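Local coordinates for hypothetical protein BACOVA_04980 (PDB 3UFI) that is probably a fimbrillin-like subunit of the FimA type, thought to act in cell adhesion as a building block of a Bacteroides pilus, at residues A[66-71]-A[76-81]; A[36-41]-A[100-105]; A[124-129]-A[133-138]; A[250-255]-A[262-267]. All blocks are in the same frame, centred on the assembly; numbering follows the deposited sequence.

Interaction 1 (A[66-71]-A[76-81]). With SO4 (sulfate ion), chain D.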
# COMPACT_ATOMS: atom_id res chain seq x y z
N ILE A 66 -13.66 -11.45 -4.99
CA ILE A 66 -13.33 -12.87 -4.96
C ILE A 66 -11.89 -12.97 -4.50
O ILE A 66 -11.04 -12.33 -5.10
CB ILE A 66 -13.58 -13.57 -6.34
CG1 ILE A 66 -15.04 -13.37 -6.83
CG2 ILE A 66 -13.17 -15.06 -6.31
CD1 ILE A 66 -16.22 -13.87 -5.88
N GLN A 67 -11.62 -13.75 -3.44
CA GLN A 67 -10.27 -13.86 -2.91
C GLN A 67 -9.39 -14.81 -3.75
O GLN A 67 -9.81 -15.91 -4.06
CB GLN A 67 -10.29 -14.33 -1.45
CG GLN A 67 -8.90 -14.16 -0.78
CD GLN A 67 -8.81 -14.72 0.60
OE1 GLN A 67 -7.82 -14.51 1.29
NE2 GLN A 67 -9.80 -15.46 1.05
N TYR A 68 -8.18 -14.34 -4.09
CA TYR A 68 -7.11 -15.06 -4.78
C TYR A 68 -5.87 -14.97 -3.89
O TYR A 68 -5.69 -13.99 -3.17
CB TYR A 68 -6.83 -14.48 -6.20
CG TYR A 68 -7.85 -14.88 -7.24
CD1 TYR A 68 -9.12 -14.32 -7.26
CD2 TYR A 68 -7.54 -15.83 -8.21
CE1 TYR A 68 -10.07 -14.69 -8.22
CE2 TYR A 68 -8.48 -16.23 -9.16
CZ TYR A 68 -9.75 -15.67 -9.15
OH TYR A 68 -10.64 -16.02 -10.12
N ARG A 69 -5.06 -16.03 -3.89
CA ARG A 69 -3.83 -16.08 -3.09
C ARG A 69 -2.63 -16.17 -4.03
O ARG A 69 -2.69 -16.88 -5.03
CB ARG A 69 -3.88 -17.30 -2.15
CG ARG A 69 -2.69 -17.41 -1.21
CD ARG A 69 -2.78 -18.69 -0.41
NE ARG A 69 -1.56 -18.95 0.35
CZ ARG A 69 -0.51 -19.62 -0.11
NH1 ARG A 69 -0.50 -20.09 -1.36
NH2 ARG A 69 0.55 -19.82 0.66
N ASN A 70 -1.52 -15.52 -3.67
CA ASN A 70 -0.29 -15.62 -4.44
C ASN A 70 0.27 -17.04 -4.29
O ASN A 70 0.51 -17.47 -3.18
CB ASN A 70 0.73 -14.56 -3.99
CG ASN A 70 2.03 -14.65 -4.74
OD1 ASN A 70 3.06 -15.01 -4.19
ND2 ASN A 70 1.98 -14.39 -6.02
N GLU A 71 0.39 -17.78 -5.40
CA GLU A 71 0.92 -19.14 -5.43
C GLU A 71 2.45 -19.06 -5.42
O GLU A 71 3.09 -19.45 -4.44
CB GLU A 71 0.39 -19.91 -6.65
CG GLU A 71 0.76 -21.39 -6.69
CD GLU A 71 -0.04 -22.35 -5.83
OE1 GLU A 71 -0.46 -21.97 -4.71
OE2 GLU A 71 -0.23 -23.51 -6.27
N PHE A 76 -1.47 -15.99 -9.26
CA PHE A 76 -2.50 -16.12 -8.23
C PHE A 76 -3.42 -17.28 -8.50
O PHE A 76 -3.73 -17.60 -9.65
CB PHE A 76 -3.31 -14.81 -8.12
CG PHE A 76 -2.53 -13.68 -7.50
CD1 PHE A 76 -1.62 -12.94 -8.26
CD2 PHE A 76 -2.69 -13.35 -6.16
CE1 PHE A 76 -0.88 -11.90 -7.69
CE2 PHE A 76 -1.94 -12.31 -5.58
CZ PHE A 76 -1.06 -11.58 -6.36
N ARG A 77 -3.89 -17.91 -7.42
CA ARG A 77 -4.85 -19.01 -7.51
C ARG A 77 -6.01 -18.68 -6.64
O ARG A 77 -5.81 -18.14 -5.56
CB ARG A 77 -4.22 -20.37 -7.13
CG ARG A 77 -3.49 -20.98 -8.31
CD ARG A 77 -2.77 -22.27 -7.98
NE ARG A 77 -3.64 -23.45 -8.04
CZ ARG A 77 -4.19 -24.04 -6.98
NH1 ARG A 77 -4.00 -23.55 -5.76
NH2 ARG A 77 -4.95 -25.12 -7.13
N VAL A 78 -7.23 -18.97 -7.09
CA VAL A 78 -8.42 -18.66 -6.28
C VAL A 78 -8.35 -19.40 -4.92
O VAL A 78 -7.82 -20.50 -4.82
CB VAL A 78 -9.76 -18.93 -7.05
CG1 VAL A 78 -10.14 -20.41 -7.06
CG2 VAL A 78 -10.88 -18.08 -6.46
N VAL A 79 -8.88 -18.76 -3.88
CA VAL A 79 -8.94 -19.40 -2.56
C VAL A 79 -10.20 -20.25 -2.50
O VAL A 79 -11.31 -19.76 -2.74
CB VAL A 79 -8.84 -18.38 -1.38
CG1 VAL A 79 -9.11 -19.06 -0.02
CG2 VAL A 79 -7.47 -17.69 -1.39
N ASN A 80 -9.99 -21.54 -2.23
CA ASN A 80 -11.04 -22.53 -2.06
C ASN A 80 -10.89 -23.23 -0.72
O ASN A 80 -10.01 -24.07 -0.58
CB ASN A 80 -11.03 -23.57 -3.18
CG ASN A 80 -11.40 -23.06 -4.53
OD1 ASN A 80 -12.28 -22.22 -4.70
ND2 ASN A 80 -10.73 -23.59 -5.53
N GLU A 81 -11.69 -22.85 0.26
CA GLU A 81 -11.69 -23.52 1.57
C GLU A 81 -12.84 -24.50 1.53
O GLU A 81 -13.95 -24.14 1.12
CB GLU A 81 -11.81 -22.56 2.75
CG GLU A 81 -10.54 -21.77 3.02
CD GLU A 81 -10.74 -20.58 3.94
OE1 GLU A 81 -10.88 -20.78 5.17
OE2 GLU A 81 -10.78 -19.44 3.41
S SO4 D . -8.05 -24.13 -9.08
O1 SO4 D . -7.49 -22.91 -8.51
O2 SO4 D . -8.30 -23.92 -10.51
O3 SO4 D . -7.09 -25.22 -8.91
O4 SO4 D . -9.31 -24.48 -8.39
O HOH W 1 -12.16 -17.15 -2.98
O HOH W 2 -9.17 -17.42 3.69
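Arg69 and Arg77 form the central hydrogen-bonded pair of two antiparallel strands. Arg69 N reaches Arg77 O at 2.8 Å, and Arg77 N returns a bond to Arg69 O at 2.9 Å. Beyond this pair, Val79 N donates almost straight to Gln67 O over 3.0 Å. Water 1 donates to both Gln67 O and Val79 O.

Two rings carry much of the apolar contact. Val78 turns its CG2 methyl, anti to the backbone N, over one face of the Tyr68 ring, 3.9 Å from the ring centroid and 15° off its normal. Phe76 instead lies beside its strand partner Asn70: CA of Asn70 makes an off-centre CH-pi contact with the ring, while ND2 sits over the rim of the same face and bonds to Gly73 O. These residues form the beta hairpin of strands 66-72 and 75-78, part of the mixed sheet of the fimbrillin-like fold, where strand 43-51 flanks the hairpin along residues 66-71. Farther along, the CG2 methyl of Val79 touches both Arg69 CB and the extended Gln67 chain, whose OE1 bonds to Arg43.

Charged groups gather on the side of the sheet that carries Arg69 and Arg77. Glu71 OE2 is a long 3.8 Å from Arg77 NH1 and well out of the guanidinium plane, an attraction of charges alone. Arg69 has its stronger partner in Asp41. The bent Arg77 chain brings NH2 to within 2.8 Å of O3 of a sulfate, probably from the crystallisation liquor, in a weak bond; Asn87 also holds this ion.

Interaction 2 (A[36-41]-A[100-105]); sequences AAWGSD and AYYPYQ
The hydroxyl OH of Tyr101, the neighbour of the Tyr102 that meets Trp38, accepts a nearly straight hydrogen bond from Gln105 N at 3.1 Å and is also bonded to Asn65 OD1. The bond from Gln105 ties the turn after strand 95-102, which includes the cis peptide before Pro103, back to the strand.

Tyr101 points away from the loop 36-41, and Tyr102 points toward it. The contact between the two segments is a single aromatic pair. Trp38, in the loop between strands 30-34 and 43-51, packs against strands of the mixed sheet of the fimbrillin-like fold, and Ile44 of strand 43-51 touches both rings. The six-membered ring of Trp38 directs its edge at the face of Tyr102 in an offset edge-to-face stack, with centroids 6.0 Å apart and planes at 67°. The closest atoms are Trp38 CZ3 and Tyr102 CD2, 4.0 Å apart, with CD2 near the indole plane. Pro103 CB lies over the centre of one face of the Tyr102 ring.

Indole NE1 bonds to Gly19 O, and Phe155 packs edge-to-face with the ring. CG of Tyr102 stands anti to the backbone N (chi1 165°), which carries the ring toward Trp38, and Tyr102 OH makes a weak bond to Pro133 O.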
# COMPACT_ATOMS: atom_id res chain seq x y z
N ALA A 36 7.71 -10.31 -9.04
CA ALA A 36 8.48 -11.18 -8.17
C ALA A 36 8.67 -10.58 -6.77
O ALA A 36 9.46 -11.11 -5.99
CB ALA A 36 9.82 -11.51 -8.82
N ALA A 37 7.86 -9.56 -6.40
CA ALA A 37 7.90 -8.86 -5.11
C ALA A 37 6.63 -9.11 -4.25
O ALA A 37 6.28 -8.25 -3.43
CB ALA A 37 8.06 -7.37 -5.35
N TRP A 38 5.92 -10.23 -4.46
CA TRP A 38 4.75 -10.57 -3.64
C TRP A 38 5.21 -11.44 -2.48
O TRP A 38 6.14 -12.23 -2.67
CB TRP A 38 3.69 -11.35 -4.47
CG TRP A 38 2.98 -10.57 -5.53
CD1 TRP A 38 3.25 -10.57 -6.86
CD2 TRP A 38 1.87 -9.67 -5.34
NE1 TRP A 38 2.39 -9.72 -7.52
CE2 TRP A 38 1.51 -9.19 -6.62
CE3 TRP A 38 1.14 -9.25 -4.22
CZ2 TRP A 38 0.44 -8.30 -6.80
CZ3 TRP A 38 0.07 -8.38 -4.40
CH2 TRP A 38 -0.27 -7.91 -5.68
N GLY A 39 4.53 -11.34 -1.34
CA GLY A 39 4.75 -12.25 -0.22
C GLY A 39 4.05 -13.56 -0.56
O GLY A 39 3.04 -13.56 -1.28
N SER A 40 4.56 -14.68 -0.05
CA SER A 40 4.05 -16.02 -0.33
C SER A 40 2.54 -16.26 -0.02
O SER A 40 1.92 -17.11 -0.65
CB SER A 40 4.86 -17.07 0.42
OG SER A 40 4.45 -18.37 0.05
N ASP A 41 1.96 -15.56 0.95
CA ASP A 41 0.55 -15.83 1.25
C ASP A 41 -0.33 -14.59 0.93
O ASP A 41 -1.43 -14.48 1.47
CB ASP A 41 0.44 -16.23 2.75
CG ASP A 41 -0.94 -16.68 3.25
OD1 ASP A 41 -1.54 -17.57 2.59
OD2 ASP A 41 -1.40 -16.15 4.29
N ALA A 100 -8.90 -5.01 -9.09
CA ALA A 100 -8.34 -5.85 -8.05
C ALA A 100 -7.67 -4.98 -7.01
O ALA A 100 -7.30 -3.85 -7.30
CB ALA A 100 -7.36 -6.86 -8.65
N TYR A 101 -7.57 -5.48 -5.77
CA TYR A 101 -6.93 -4.70 -4.71
C TYR A 101 -6.24 -5.65 -3.75
O TYR A 101 -6.57 -6.82 -3.69
CB TYR A 101 -7.95 -3.80 -3.98
CG TYR A 101 -8.80 -4.59 -3.01
CD1 TYR A 101 -9.93 -5.28 -3.45
CD2 TYR A 101 -8.42 -4.73 -1.67
CE1 TYR A 101 -10.68 -6.06 -2.58
CE2 TYR A 101 -9.16 -5.52 -0.79
CZ TYR A 101 -10.29 -6.18 -1.25
OH TYR A 101 -11.02 -6.97 -0.39
N TYR A 102 -5.30 -5.12 -3.00
CA TYR A 102 -4.55 -5.80 -1.95
C TYR A 102 -4.52 -4.86 -0.74
O TYR A 102 -4.42 -3.67 -0.96
CB TYR A 102 -3.11 -6.13 -2.45
CG TYR A 102 -2.15 -6.50 -1.34
CD1 TYR A 102 -1.49 -5.51 -0.59
CD2 TYR A 102 -1.92 -7.84 -0.99
CE1 TYR A 102 -0.67 -5.84 0.48
CE2 TYR A 102 -1.09 -8.17 0.08
CZ TYR A 102 -0.48 -7.17 0.82
OH TYR A 102 0.35 -7.49 1.86
N PRO A 103 -4.50 -5.33 0.54
CA PRO A 103 -4.70 -6.71 1.01
C PRO A 103 -6.18 -7.06 1.06
O PRO A 103 -7.02 -6.25 1.52
CB PRO A 103 -4.08 -6.70 2.43
CG PRO A 103 -3.88 -5.25 2.82
CD PRO A 103 -4.39 -4.38 1.67
N TYR A 104 -6.52 -8.28 0.63
CA TYR A 104 -7.90 -8.76 0.68
C TYR A 104 -8.52 -8.65 2.07
O TYR A 104 -7.87 -8.97 3.07
CB TYR A 104 -7.98 -10.24 0.27
CG TYR A 104 -9.41 -10.73 0.17
CD1 TYR A 104 -10.16 -10.51 -0.98
CD2 TYR A 104 -10.02 -11.40 1.23
CE1 TYR A 104 -11.48 -10.94 -1.09
CE2 TYR A 104 -11.35 -11.83 1.14
CZ TYR A 104 -12.06 -11.63 -0.04
OH TYR A 104 -13.35 -12.02 -0.20
N GLN A 105 -9.80 -8.32 2.11
CA GLN A 105 -10.61 -8.44 3.31
C GLN A 105 -12.05 -8.68 2.86
O GLN A 105 -12.40 -8.41 1.71
CB GLN A 105 -10.47 -7.26 4.27
CG GLN A 105 -11.11 -5.96 3.81
CD GLN A 105 -11.14 -4.99 4.96
OE1 GLN A 105 -12.16 -4.77 5.62
NE2 GLN A 105 -10.00 -4.40 5.24

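Interaction 3 (A[124-129]-A[133-138]); sequences GADQTT and PQIDFL
Ile135 carries the close part of this contact, setting its CD1 methyl against both Asp126 and Gln127. The methyl is 3.6 Å from Gln127 NE2 and 3.9 Å from Asp126 CB. Ile135 CG1 takes the position between the backbone N and the carbonyl carbon (chi1 55°), and the chain then extends to bring CD1 up to the other segment. The Gln127 chain bends at chi2 and crosses Ile135 at about a right angle, laying its whole amide group against the methyl. Bonds from its oxygen to Ile226 N and Gln132 NE2 help to hold the amide in that pose. Asp126 is buried, and its carboxylate is occupied locally: OD2 accepts from Ser123 N.

Toward Thr128 and Thr129, both exposed, the contact thins out. Pro133 CD meets Thr129 O at 3.3 Å, a touch of ring against backbone, while the Thr129 side chain points away. No hydrogen bond joins the two segments directly; they meet by van der Waals contact.

Each arm is shaped by tight turns. Gln127 N bonds to Gly124 O at 3.0 Å, closing a type I beta turn over Ala125 and Asp126. On the other side an inverse gamma turn centred on Asp136, with a weak bond from Phe137 N to Ile135 O, redirects the chain into strand 138-146. Together they make a compact folded connection leading from strand 117-118 into the mixed sheet.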
# COMPACT_ATOMS: atom_id res chain seq x y z
N GLY A 124 1.68 3.87 14.74
CA GLY A 124 3.08 3.48 14.59
C GLY A 124 3.24 1.98 14.69
O GLY A 124 4.15 1.42 14.08
N ALA A 125 2.31 1.31 15.40
CA ALA A 125 2.28 -0.14 15.54
C ALA A 125 2.03 -0.81 14.17
O ALA A 125 2.41 -1.96 13.98
CB ALA A 125 1.19 -0.56 16.53
N ASP A 126 1.41 -0.07 13.22
CA ASP A 126 1.17 -0.55 11.85
C ASP A 126 2.43 -0.50 10.99
O ASP A 126 2.38 -0.94 9.85
CB ASP A 126 0.11 0.32 11.17
CG ASP A 126 -1.29 0.11 11.68
OD1 ASP A 126 -1.68 -1.07 11.86
OD2 ASP A 126 -2.02 1.11 11.83
N GLN A 127 3.52 0.10 11.50
CA GLN A 127 4.71 0.36 10.69
C GLN A 127 5.81 -0.67 10.88
O GLN A 127 6.88 -0.50 10.31
CB GLN A 127 5.25 1.79 10.93
CG GLN A 127 4.16 2.87 10.85
CD GLN A 127 3.49 3.01 9.50
OE1 GLN A 127 4.01 2.63 8.44
NE2 GLN A 127 2.35 3.68 9.48
N THR A 128 5.54 -1.77 11.56
CA THR A 128 6.52 -2.84 11.72
C THR A 128 6.60 -3.66 10.43
O THR A 128 5.72 -3.55 9.57
CB THR A 128 6.16 -3.73 12.90
OG1 THR A 128 4.90 -4.35 12.64
CG2 THR A 128 6.11 -2.96 14.22
N THR A 129 7.64 -4.52 10.32
CA THR A 129 7.86 -5.40 9.17
C THR A 129 6.64 -6.28 8.94
O THR A 129 6.20 -6.41 7.79
CB THR A 129 9.12 -6.26 9.39
OG1 THR A 129 10.22 -5.39 9.61
CG2 THR A 129 9.44 -7.13 8.19
N PRO A 133 2.69 -4.30 5.63
CA PRO A 133 1.99 -4.77 4.42
C PRO A 133 0.45 -4.74 4.51
O PRO A 133 -0.21 -4.69 3.47
CB PRO A 133 2.49 -6.23 4.28
CG PRO A 133 3.82 -6.24 4.96
CD PRO A 133 3.55 -5.38 6.17
N GLN A 134 -0.14 -4.73 5.73
CA GLN A 134 -1.60 -4.70 5.89
C GLN A 134 -2.20 -3.30 5.66
O GLN A 134 -3.42 -3.17 5.52
CB GLN A 134 -2.06 -5.27 7.26
CG GLN A 134 -1.43 -6.62 7.64
CD GLN A 134 -1.36 -7.63 6.51
OE1 GLN A 134 -2.34 -7.90 5.80
NE2 GLN A 134 -0.18 -8.24 6.35
N ILE A 135 -1.38 -2.25 5.58
CA ILE A 135 -1.89 -0.91 5.28
C ILE A 135 -1.33 -0.44 3.93
O ILE A 135 -1.59 0.70 3.53
CB ILE A 135 -1.62 0.11 6.42
CG1 ILE A 135 -0.11 0.18 6.79
CG2 ILE A 135 -2.53 -0.20 7.63
CD1 ILE A 135 0.35 1.50 7.48
N ASP A 136 -0.58 -1.30 3.23
CA ASP A 136 0.00 -0.97 1.93
C ASP A 136 -0.99 -1.33 0.83
O ASP A 136 -0.79 -2.30 0.10
CB ASP A 136 1.34 -1.70 1.75
CG ASP A 136 2.21 -1.22 0.59
OD1 ASP A 136 1.86 -0.17 -0.04
OD2 ASP A 136 3.24 -1.87 0.33
N PHE A 137 -2.05 -0.52 0.71
CA PHE A 137 -3.14 -0.73 -0.22
C PHE A 137 -2.72 -0.55 -1.67
O PHE A 137 -2.10 0.47 -2.03
CB PHE A 137 -4.33 0.17 0.11
CG PHE A 137 -4.96 -0.13 1.45
CD1 PHE A 137 -5.82 -1.21 1.61
CD2 PHE A 137 -4.76 0.73 2.53
CE1 PHE A 137 -6.43 -1.47 2.83
CE2 PHE A 137 -5.39 0.48 3.76
CZ PHE A 137 -6.21 -0.62 3.90
N LEU A 138 -3.03 -1.58 -2.48
CA LEU A 138 -2.72 -1.65 -3.91
C LEU A 138 -4.00 -1.70 -4.68
O LEU A 138 -4.96 -2.26 -4.20
CB LEU A 138 -1.86 -2.88 -4.26
CG LEU A 138 -0.63 -3.22 -3.42
CD1 LEU A 138 0.08 -4.44 -3.96
CD2 LEU A 138 0.35 -2.08 -3.39

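Interaction 4 (A[250-255]-A[262-267]); sequences YMPVQN and YPYNVT
The Tyr264 ring has the methyl of Met251, present as selenomethionine, over the centre of one face, and Pro252 O in its plane at the edge. Met251 CE lies 4.1 Å from the ring centroid and 12° off the normal, a CH-pi contact. Its selenium stands farther out above the same face, at 4.7 Å from that centroid, in a Met-aromatic arrangement. Bends at chi2 and chi3 lead the Met251 chain across the ring at about a right angle. Pro252 CD touches Tyr264 CE2 at 3.7 Å.

The Tyr264 hydroxyl takes part in two bonds. It donates to Pro252 O at 2.9 Å, meeting that oxygen nearly head-on to its C=O bond, and accepts from Gln254 NE2, also at 2.9 Å, with an N-H...O angle of 154°. The amide of Gln254 is almost perpendicular to the ring, their planes 88° apart. Gln254 and Tyr264 come at each other from opposite directions, Gln254 with CG placed between its backbone N and carbonyl carbon and the chain extended beyond. The same NE2 donates to water 3, which lies within bonding distance of Pro263 O. Tyr262 lies against one face of the amide, with Gln254 OE1 3.4 Å from Tyr262 CD2; Tyr262 OH itself bonds to Glu257 N.

Segment 250-255 links strand 245-250 to strand 255-256, and residues 262-265 lead into strand 266-268. Ile275 of strand 273-275 touches Pro252 and Tyr264, Met232 packs against Met251 and Tyr264, and Tyr262 and Tyr264 share backbone bonds with Ile163.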
# COMPACT_ATOMS: atom_id res chain seq x y z
N TYR A 250 10.30 21.02 13.98
CA TYR A 250 9.17 21.02 13.06
C TYR A 250 9.67 20.65 11.67
O TYR A 250 10.77 21.06 11.27
CB TYR A 250 8.45 22.38 13.04
CG TYR A 250 7.57 22.58 14.25
CD1 TYR A 250 6.31 21.98 14.33
CD2 TYR A 250 8.02 23.32 15.34
CE1 TYR A 250 5.51 22.13 15.46
CE2 TYR A 250 7.22 23.49 16.48
CZ TYR A 250 5.97 22.89 16.53
OH TYR A 250 5.21 23.03 17.67
N MSE A 251 8.87 19.88 10.95
CA MSE A 251 9.19 19.41 9.60
C MSE A 251 8.91 20.43 8.52
O MSE A 251 7.87 21.09 8.60
CB MSE A 251 8.31 18.18 9.24
CG MSE A 251 8.21 17.12 10.32
SE MSE A 251 9.03 15.47 9.79
CE MSE A 251 7.76 14.76 8.59
N PRO A 252 9.73 20.45 7.42
CA PRO A 252 9.33 21.19 6.21
C PRO A 252 8.16 20.40 5.58
O PRO A 252 8.31 19.23 5.23
CB PRO A 252 10.59 21.16 5.33
CG PRO A 252 11.64 20.47 6.13
CD PRO A 252 10.97 19.68 7.17
N VAL A 253 6.98 20.99 5.53
CA VAL A 253 5.80 20.23 5.10
C VAL A 253 5.57 20.28 3.58
O VAL A 253 6.02 21.20 2.89
CB VAL A 253 4.51 20.67 5.87
CG1 VAL A 253 4.72 20.56 7.37
CG2 VAL A 253 4.05 22.08 5.47
N GLN A 254 4.84 19.28 3.08
CA GLN A 254 4.48 19.19 1.66
C GLN A 254 3.25 18.34 1.49
O GLN A 254 2.78 17.70 2.43
CB GLN A 254 5.66 18.63 0.83
CG GLN A 254 6.04 17.19 1.20
CD GLN A 254 7.38 16.80 0.67
OE1 GLN A 254 7.69 17.00 -0.51
NE2 GLN A 254 8.20 16.18 1.52
N ASN A 255 2.73 18.30 0.27
CA ASN A 255 1.62 17.47 -0.12
C ASN A 255 2.12 16.02 -0.36
O ASN A 255 3.07 15.81 -1.12
CB ASN A 255 0.97 18.07 -1.38
CG ASN A 255 -0.25 17.33 -1.85
OD1 ASN A 255 -1.06 16.89 -1.05
ND2 ASN A 255 -0.42 17.22 -3.14
N TYR A 262 8.38 10.21 0.33
CA TYR A 262 8.89 11.54 0.68
C TYR A 262 9.95 11.41 1.74
O TYR A 262 9.64 11.37 2.93
CB TYR A 262 7.75 12.49 1.10
CG TYR A 262 6.73 12.66 -0.01
CD1 TYR A 262 5.72 11.72 -0.20
CD2 TYR A 262 6.84 13.70 -0.93
CE1 TYR A 262 4.82 11.83 -1.26
CE2 TYR A 262 5.92 13.83 -1.97
CZ TYR A 262 4.93 12.88 -2.14
OH TYR A 262 4.02 13.00 -3.17
N PRO A 263 11.23 11.37 1.31
CA PRO A 263 12.31 11.22 2.29
C PRO A 263 12.69 12.55 2.95
O PRO A 263 12.58 13.62 2.36
CB PRO A 263 13.46 10.61 1.47
CG PRO A 263 12.90 10.38 0.06
CD PRO A 263 11.76 11.34 -0.07
N TYR A 264 13.07 12.45 4.22
CA TYR A 264 13.54 13.56 5.05
C TYR A 264 14.87 13.18 5.63
O TYR A 264 15.01 12.07 6.17
CB TYR A 264 12.55 13.89 6.18
CG TYR A 264 11.30 14.58 5.70
CD1 TYR A 264 10.23 13.85 5.17
CD2 TYR A 264 11.18 15.97 5.75
CE1 TYR A 264 9.08 14.48 4.72
CE2 TYR A 264 10.03 16.61 5.30
CZ TYR A 264 8.97 15.86 4.80
OH TYR A 264 7.83 16.48 4.34
N ASN A 265 15.85 14.08 5.53
CA ASN A 265 17.17 13.86 6.15
C ASN A 265 17.12 14.40 7.54
O ASN A 265 17.02 15.61 7.71
CB ASN A 265 18.31 14.52 5.35
CG ASN A 265 18.35 14.13 3.90
OD1 ASN A 265 18.13 14.94 3.00
ND2 ASN A 265 18.60 12.88 3.64
N VAL A 266 17.12 13.51 8.54
CA VAL A 266 17.11 13.89 9.95
C VAL A 266 18.55 13.71 10.47
O VAL A 266 19.04 12.59 10.56
CB VAL A 266 16.07 13.07 10.74
CG1 VAL A 266 16.03 13.50 12.19
CG2 VAL A 266 14.70 13.18 10.09
N THR A 267 19.23 14.82 10.76
CA THR A 267 20.64 14.78 11.15
C THR A 267 20.87 15.30 12.57
O THR A 267 20.44 16.40 12.90
CB THR A 267 21.50 15.58 10.13
OG1 THR A 267 21.09 15.23 8.81
CG2 THR A 267 23.01 15.30 10.26
O HOH W 3 10.66 14.75 0.53

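Overall arrangement
Interaction 1 meets interaction 2 through a salt bridge and a ring contact of Phe76 with Trp38, so the loop packs beside the hairpin on the mixed sheet to which strand 95-102 also belongs. Interaction 3 joins this group through Tyr102, whose backbone pairs with Leu138. Interaction 4 lies about 40 Å from interaction 1 between centres, and its second segment enters a separate two-stranded sheet. Tyr68 and Phe76, Tyr102, Asp126 and Ile135, and Met251 and Tyr264 are buried; Glu71 and Arg77 of interaction 1 and Thr128 and Thr129 of interaction 3 are exposed. Paired backbones dominate interaction 1, one aromatic pair 2, a methyl against side chains 3, and a doubly bonded tyrosine hydroxyl 4.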